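Local coordinates for protein alpha-1,2-mannosidase (Trichoderma reesei, PDB 1HCU) that probably trims alpha-1,2-linked mannose residues from high-mannose N-glycans of glycoproteins by calcium-dependent hydrolysis, at residues A466-S469 with D470-Q474; Y250-K253 with M254-Y257; A309-G312 with G313-I317. All coordinates share one frame; numbering follows the deposited sequence.

In the fold
Contact 2 is a buried piece of helix 245-257 and contact 3 the buried approach to, and first turn of, helix 312-323; the two touch through Ile252 and Asn315. Contact 1 is a partly buried turn whose acidic side chains reach the surface; it touches neither, yet shares elements with both. Helix 393-405 meets contact 1 through Tyr399 and Arg403 and contact 3 through Ser397, while Phe483 of strand 481-483 packs on Val471 and Val473 and accepts a hydrogen bond from Lys253 of contact 2. The chemistry follows the place: charge and amide groups in contact 1, regular backbone bonds amid aromatic and aliphatic side chains in contact 2, and glycine backbone with a water in contact 3.

Contact 1. Residues A466-S469 with D470-Q474; sequences AEES and DVQVQ
Ser469 and Val471 are joined by a bond at the heart of a tight turn: the hydroxyl OG of Ser469 takes the amide hydrogen of Val471 at 3.1 Å from N, with an angle of 142° at the hydrogen. This is an ST turn, and it depends on the serine torsion, which sets OG between the backbone N and the carbonyl carbon (chi1 84°) and so swings it forward over the next peptides. Serine suits the place because its short side chain lets OG reach the N-H two residues ahead. A weak bond of 3.4 Å from Gln472 N to Ser469 O adds a beta turn to the same residues. The hydroxyl OG of Ser469 also lies against Val471 CB at 3.5 Å.

The side chains of Glu468 and Gln474 meet beside CB of Gln472. Glu468 bends at chi2 and brings OE1 to 3.8 Å from CB of Gln472, the two chains crossing nearly at right angles. Gln474 is bent likewise, and its amide stands almost perpendicular to the carboxylate of Glu468, with NE2 3.6 Å from OE1. That same NE2 gives a hydrogen bond of 3.0 Å to Gln472 O, approaching from above the carbonyl plane. With an alanine in place of Gln474, the carbonyl of Gln472 would probably lose this donor, and the carboxylate of Glu468 its polar neighbour.

The stronger hold on Glu468 is a salt bridge from OE2 to Arg403, which also binds Val473 O. The turn is thus fastened to helix 393-405, where Tyr399 holds Val473 N; Val471 and Val473 pack on Phe483 of strand 481-483, the strand that follows this loop from helix 451-465.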
# COMPACT_ATOMS: atom_id res chain seq x y z
N ALA A 466 10.83 -14.54 7.85
CA ALA A 466 10.29 -15.86 7.53
C ALA A 466 11.09 -16.72 6.57
O ALA A 466 12.07 -16.28 5.97
CB ALA A 466 8.86 -15.71 7.00
N GLU A 467 10.63 -17.97 6.43
CA GLU A 467 11.25 -18.95 5.55
C GLU A 467 10.85 -18.69 4.11
O GLU A 467 9.85 -18.01 3.84
CB GLU A 467 10.79 -20.36 5.95
CG GLU A 467 11.02 -20.73 7.42
CD GLU A 467 12.48 -21.04 7.74
OE1 GLU A 467 13.08 -21.90 7.05
OE2 GLU A 467 13.02 -20.44 8.69
N GLU A 468 11.61 -19.23 3.17
CA GLU A 468 11.32 -19.05 1.75
C GLU A 468 9.97 -19.63 1.33
O GLU A 468 9.47 -20.57 1.93
CB GLU A 468 12.42 -19.71 0.90
CG GLU A 468 13.66 -18.87 0.73
CD GLU A 468 13.36 -17.50 0.13
OE1 GLU A 468 12.55 -17.42 -0.83
OE2 GLU A 468 13.94 -16.50 0.62
N SER A 469 9.39 -19.04 0.28
CA SER A 469 8.12 -19.50 -0.28
C SER A 469 7.93 -18.76 -1.60
O SER A 469 8.75 -17.91 -1.97
CB SER A 469 6.94 -19.20 0.65
OG SER A 469 6.47 -17.87 0.50
N ASP A 470 6.86 -19.08 -2.32
CA ASP A 470 6.60 -18.43 -3.60
C ASP A 470 6.14 -16.98 -3.43
O ASP A 470 6.23 -16.18 -4.36
CB ASP A 470 5.54 -19.21 -4.38
CG ASP A 470 6.06 -20.52 -4.93
OD1 ASP A 470 6.31 -21.45 -4.13
OD2 ASP A 470 6.23 -20.61 -6.16
N VAL A 471 5.65 -16.65 -2.25
CA VAL A 471 5.18 -15.31 -1.98
C VAL A 471 6.34 -14.32 -1.89
O VAL A 471 6.20 -13.16 -2.25
CB VAL A 471 4.37 -15.28 -0.67
CG1 VAL A 471 3.83 -13.88 -0.42
CG2 VAL A 471 3.23 -16.28 -0.76
N GLN A 472 7.49 -14.80 -1.41
CA GLN A 472 8.68 -13.96 -1.27
C GLN A 472 9.13 -13.44 -2.64
O GLN A 472 9.10 -14.18 -3.62
CB GLN A 472 9.83 -14.76 -0.63
CG GLN A 472 9.59 -15.29 0.79
CD GLN A 472 9.92 -14.29 1.90
OE1 GLN A 472 9.87 -14.62 3.08
NE2 GLN A 472 10.27 -13.07 1.51
N VAL A 473 9.54 -12.18 -2.72
CA VAL A 473 9.98 -11.66 -4.00
C VAL A 473 11.39 -12.19 -4.33
O VAL A 473 12.31 -12.09 -3.52
CB VAL A 473 9.96 -10.11 -4.02
CG1 VAL A 473 8.54 -9.60 -3.78
CG2 VAL A 473 10.87 -9.57 -2.97
N GLN A 474 11.54 -12.77 -5.52
CA GLN A 474 12.82 -13.32 -5.96
C GLN A 474 13.67 -12.27 -6.67
O GLN A 474 13.25 -11.68 -7.67
CB GLN A 474 12.60 -14.52 -6.88
CG GLN A 474 11.67 -15.59 -6.32
CD GLN A 474 12.15 -16.14 -4.99
OE1 GLN A 474 13.30 -16.55 -4.85
NE2 GLN A 474 11.26 -16.16 -4.00

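Contact 2. Residues Y250-K253 with M254-Y257; sequences YLIK and MYLY
The last two turns of helix 245-257 carry this contact, in which each residue meets those three or four places along the helix. Met254 N donates to Tyr250 O at 2.9 Å, and Tyr257 N to Lys253 O at 3.0 Å. Ile252 O receives Leu256 N at 3.3 Å and, weakly, Tyr255 N. The methionine chain doubles back on this backbone: CG, set beside the backbone N (chi1 -76°), rests 3.1 Å from Tyr250 O; bends at chi2 and chi3 follow, and the flexible side chain packs on Phe262, Tyr265 and Val182.

The helix belongs to the alpha/alpha barrel of family 47 glycosidases, and its flanks pack on helices 182-192, 263-280 and 312-323. Ile252 sends CD1 to 4.2 Å from CD2 of the Tyr255 ring, an apolar touch on the side where Trp269 and Lys266 of helix 263-280 pack. Lys253 stretches out fully, long enough for NZ to form a salt bridge with Glu249 and a hydrogen bond with Phe483 O. Tyr250 and Tyr257 suit buried places with polar partners at the ends of their rings: Tyr257 OH bonds Asp190 and Arg187, while Tyr250 OH bonds the backbone N of Thr485, a calcium-binding residue.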
# COMPACT_ATOMS: atom_id res chain seq x y z
N TYR A 250 1.42 0.41 -9.68
CA TYR A 250 0.75 -0.61 -10.48
C TYR A 250 1.24 -0.71 -11.92
O TYR A 250 1.04 -1.73 -12.58
CB TYR A 250 -0.77 -0.42 -10.46
CG TYR A 250 -1.47 -1.06 -9.27
CD1 TYR A 250 -2.87 -1.08 -9.17
CD2 TYR A 250 -0.74 -1.61 -8.22
CE1 TYR A 250 -3.51 -1.63 -8.05
CE2 TYR A 250 -1.38 -2.16 -7.09
CZ TYR A 250 -2.76 -2.16 -7.01
OH TYR A 250 -3.36 -2.66 -5.88
N LEU A 251 1.88 0.34 -12.40
CA LEU A 251 2.41 0.34 -13.76
C LEU A 251 3.43 -0.78 -13.93
O LEU A 251 3.33 -1.60 -14.85
CB LEU A 251 3.06 1.68 -14.05
CG LEU A 251 2.46 2.62 -15.11
CD1 LEU A 251 0.96 2.59 -15.15
CD2 LEU A 251 2.96 4.01 -14.79
N ILE A 252 4.42 -0.84 -13.04
CA ILE A 252 5.44 -1.87 -13.12
C ILE A 252 4.89 -3.21 -12.62
O ILE A 252 5.32 -4.27 -13.08
CB ILE A 252 6.69 -1.48 -12.30
CG1 ILE A 252 7.83 -2.48 -12.54
CG2 ILE A 252 6.34 -1.41 -10.82
CD1 ILE A 252 8.34 -2.51 -13.96
N LYS A 253 3.94 -3.18 -11.69
CA LYS A 253 3.38 -4.42 -11.17
C LYS A 253 2.55 -5.18 -12.21
O LYS A 253 2.48 -6.41 -12.18
CB LYS A 253 2.58 -4.17 -9.89
CG LYS A 253 3.48 -3.91 -8.69
CD LYS A 253 2.72 -3.88 -7.38
CE LYS A 253 3.67 -3.71 -6.19
NZ LYS A 253 2.93 -3.71 -4.89
N MET A 254 1.94 -4.44 -13.13
CA MET A 254 1.16 -5.04 -14.20
C MET A 254 2.12 -5.75 -15.14
O MET A 254 1.79 -6.77 -15.75
CB MET A 254 0.37 -3.98 -14.98
CG MET A 254 -0.86 -3.44 -14.26
SD MET A 254 -1.87 -4.78 -13.55
CE MET A 254 -2.65 -5.43 -15.01
N TYR A 255 3.33 -5.20 -15.26
CA TYR A 255 4.35 -5.80 -16.13
C TYR A 255 4.79 -7.14 -15.57
O TYR A 255 5.17 -8.04 -16.32
CB TYR A 255 5.56 -4.87 -16.25
CG TYR A 255 6.66 -5.41 -17.13
CD1 TYR A 255 6.50 -5.55 -18.51
CD2 TYR A 255 7.89 -5.76 -16.58
CE1 TYR A 255 7.55 -6.01 -19.32
CE2 TYR A 255 8.94 -6.22 -17.38
CZ TYR A 255 8.76 -6.34 -18.74
OH TYR A 255 9.83 -6.79 -19.50
N LEU A 256 4.75 -7.27 -14.24
CA LEU A 256 5.13 -8.52 -13.60
C LEU A 256 3.97 -9.50 -13.82
O LEU A 256 4.18 -10.68 -14.11
CB LEU A 256 5.33 -8.31 -12.09
CG LEU A 256 6.19 -9.30 -11.29
CD1 LEU A 256 5.88 -9.18 -9.79
CD2 LEU A 256 5.93 -10.71 -11.75
N TYR A 257 2.74 -8.99 -13.71
CA TYR A 257 1.55 -9.82 -13.88
C TYR A 257 1.51 -10.44 -15.28
O TYR A 257 1.04 -11.56 -15.44
CB TYR A 257 0.28 -9.01 -13.61
CG TYR A 257 -0.97 -9.86 -13.59
CD1 TYR A 257 -1.84 -9.90 -14.69
CD2 TYR A 257 -1.25 -10.70 -12.51
CE1 TYR A 257 -2.95 -10.76 -14.71
CE2 TYR A 257 -2.36 -11.56 -12.52
CZ TYR A 257 -3.20 -11.58 -13.62
OH TYR A 257 -4.28 -12.44 -13.62

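Contact 3. Residues A309-G312 with G313-I317; sequences ASFG and GGNFI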
# COMPACT_ATOMS: atom_id res chain seq x y z
N ALA A 309 5.08 8.14 0.84
CA ALA A 309 6.09 8.08 -0.22
C ALA A 309 7.24 7.11 0.09
O ALA A 309 8.04 6.80 -0.79
CB ALA A 309 6.66 9.46 -0.49
N SER A 310 7.32 6.62 1.33
CA SER A 310 8.42 5.73 1.66
C SER A 310 8.30 4.36 0.99
O SER A 310 9.22 3.55 1.06
CB SER A 310 8.55 5.56 3.17
OG SER A 310 7.45 4.84 3.71
N PHE A 311 7.17 4.10 0.33
CA PHE A 311 6.96 2.81 -0.35
C PHE A 311 7.78 2.82 -1.65
O PHE A 311 8.05 1.78 -2.23
CB PHE A 311 5.48 2.63 -0.70
CG PHE A 311 5.13 3.10 -2.08
CD1 PHE A 311 5.04 2.20 -3.14
CD2 PHE A 311 4.99 4.46 -2.35
CE1 PHE A 311 4.81 2.65 -4.44
CE2 PHE A 311 4.77 4.92 -3.64
CZ PHE A 311 4.68 4.01 -4.69
N GLY A 312 8.15 4.02 -2.08
CA GLY A 312 8.91 4.18 -3.31
C GLY A 312 10.14 3.29 -3.42
O GLY A 312 10.38 2.69 -4.47
N GLY A 313 10.90 3.19 -2.34
CA GLY A 313 12.11 2.37 -2.36
C GLY A 313 11.89 0.97 -2.87
O GLY A 313 12.65 0.47 -3.71
N GLY A 314 10.85 0.32 -2.37
CA GLY A 314 10.55 -1.02 -2.80
C GLY A 314 10.11 -1.06 -4.25
O GLY A 314 10.42 -2.02 -4.97
N ASN A 315 9.40 -0.03 -4.69
CA ASN A 315 8.93 -0.02 -6.07
C ASN A 315 10.08 0.07 -7.08
O ASN A 315 10.09 -0.66 -8.07
CB ASN A 315 7.94 1.12 -6.31
CG ASN A 315 7.06 0.87 -7.51
OD1 ASN A 315 6.39 -0.16 -7.59
ND2 ASN A 315 7.06 1.80 -8.45
N PHE A 316 11.05 0.96 -6.83
CA PHE A 316 12.19 1.10 -7.73
C PHE A 316 12.99 -0.20 -7.76
O PHE A 316 13.49 -0.61 -8.81
CB PHE A 316 13.11 2.25 -7.29
CG PHE A 316 12.75 3.58 -7.90
CD1 PHE A 316 11.72 4.35 -7.36
CD2 PHE A 316 13.40 4.03 -9.04
CE1 PHE A 316 11.35 5.55 -7.96
CE2 PHE A 316 13.04 5.23 -9.65
CZ PHE A 316 12.01 6.00 -9.11
N ILE A 317 13.09 -0.83 -6.59
CA ILE A 317 13.79 -2.10 -6.46
C ILE A 317 13.06 -3.13 -7.30
O ILE A 317 13.69 -3.83 -8.11
CB ILE A 317 13.85 -2.57 -4.98
CG1 ILE A 317 14.86 -1.72 -4.21
CG2 ILE A 317 14.22 -4.04 -4.89
CD1 ILE A 317 14.80 -1.89 -2.71
O HOH W 1 11.77 4.33 0.53
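Gly312 lies in the first turn of helix 312-323, and its carbonyl accepts the one well-formed bond between 309-312 and 313-317. Phe316 N donates to Gly312 O at 3.0 Å and 166°, an almost linear bond that lies nearly in line with the carbonyl. The Phe316 ring turns its edge to the same oxygen, with CD1 3.6 Å away and the oxygen in the ring plane. Asn315 N gives that oxygen a weak, strongly bent bond (2.9 Å to Gly312 O).

Phe311 supplies the preceding carbonyl, which accepts weak bonds from both Gly314 N and Asn315 N. Its ring runs alongside the Asn315 side chain, both pointing the same way with ring and amide planes 38° apart, and CE1 touches Asn315 CB at 4.0 Å. Asn315 can lie there because CG is anti to the backbone N (chi1 -159°). A large flat group suits the place, since the Phe311 ring also packs against Asp245 and Glu393, both predicted active-site residues, and its side chain comes about 6 Å, nearest atoms, from the bound calcium.

Gly313 lies in the first helical turn, where N-H groups lack the usual i-4 carbonyl acceptor. A water accepts from Gly313 N at 3.2 Å and donates to Ser310 O at 2.7 Å, linking two backbone groups, Ser310 O and Gly313 N, which at 3.8 Å do not bond directly. The lack of side chains at Gly313 and Gly314 is consistent with the close approach of this water and of Ser397, whose hydroxyl bonds both Ser310 O and Gly314 N. The chemistry implies a helix start secured chiefly by backbone groups, a water and a borrowed hydroxyl, with aromatic rings packing around it.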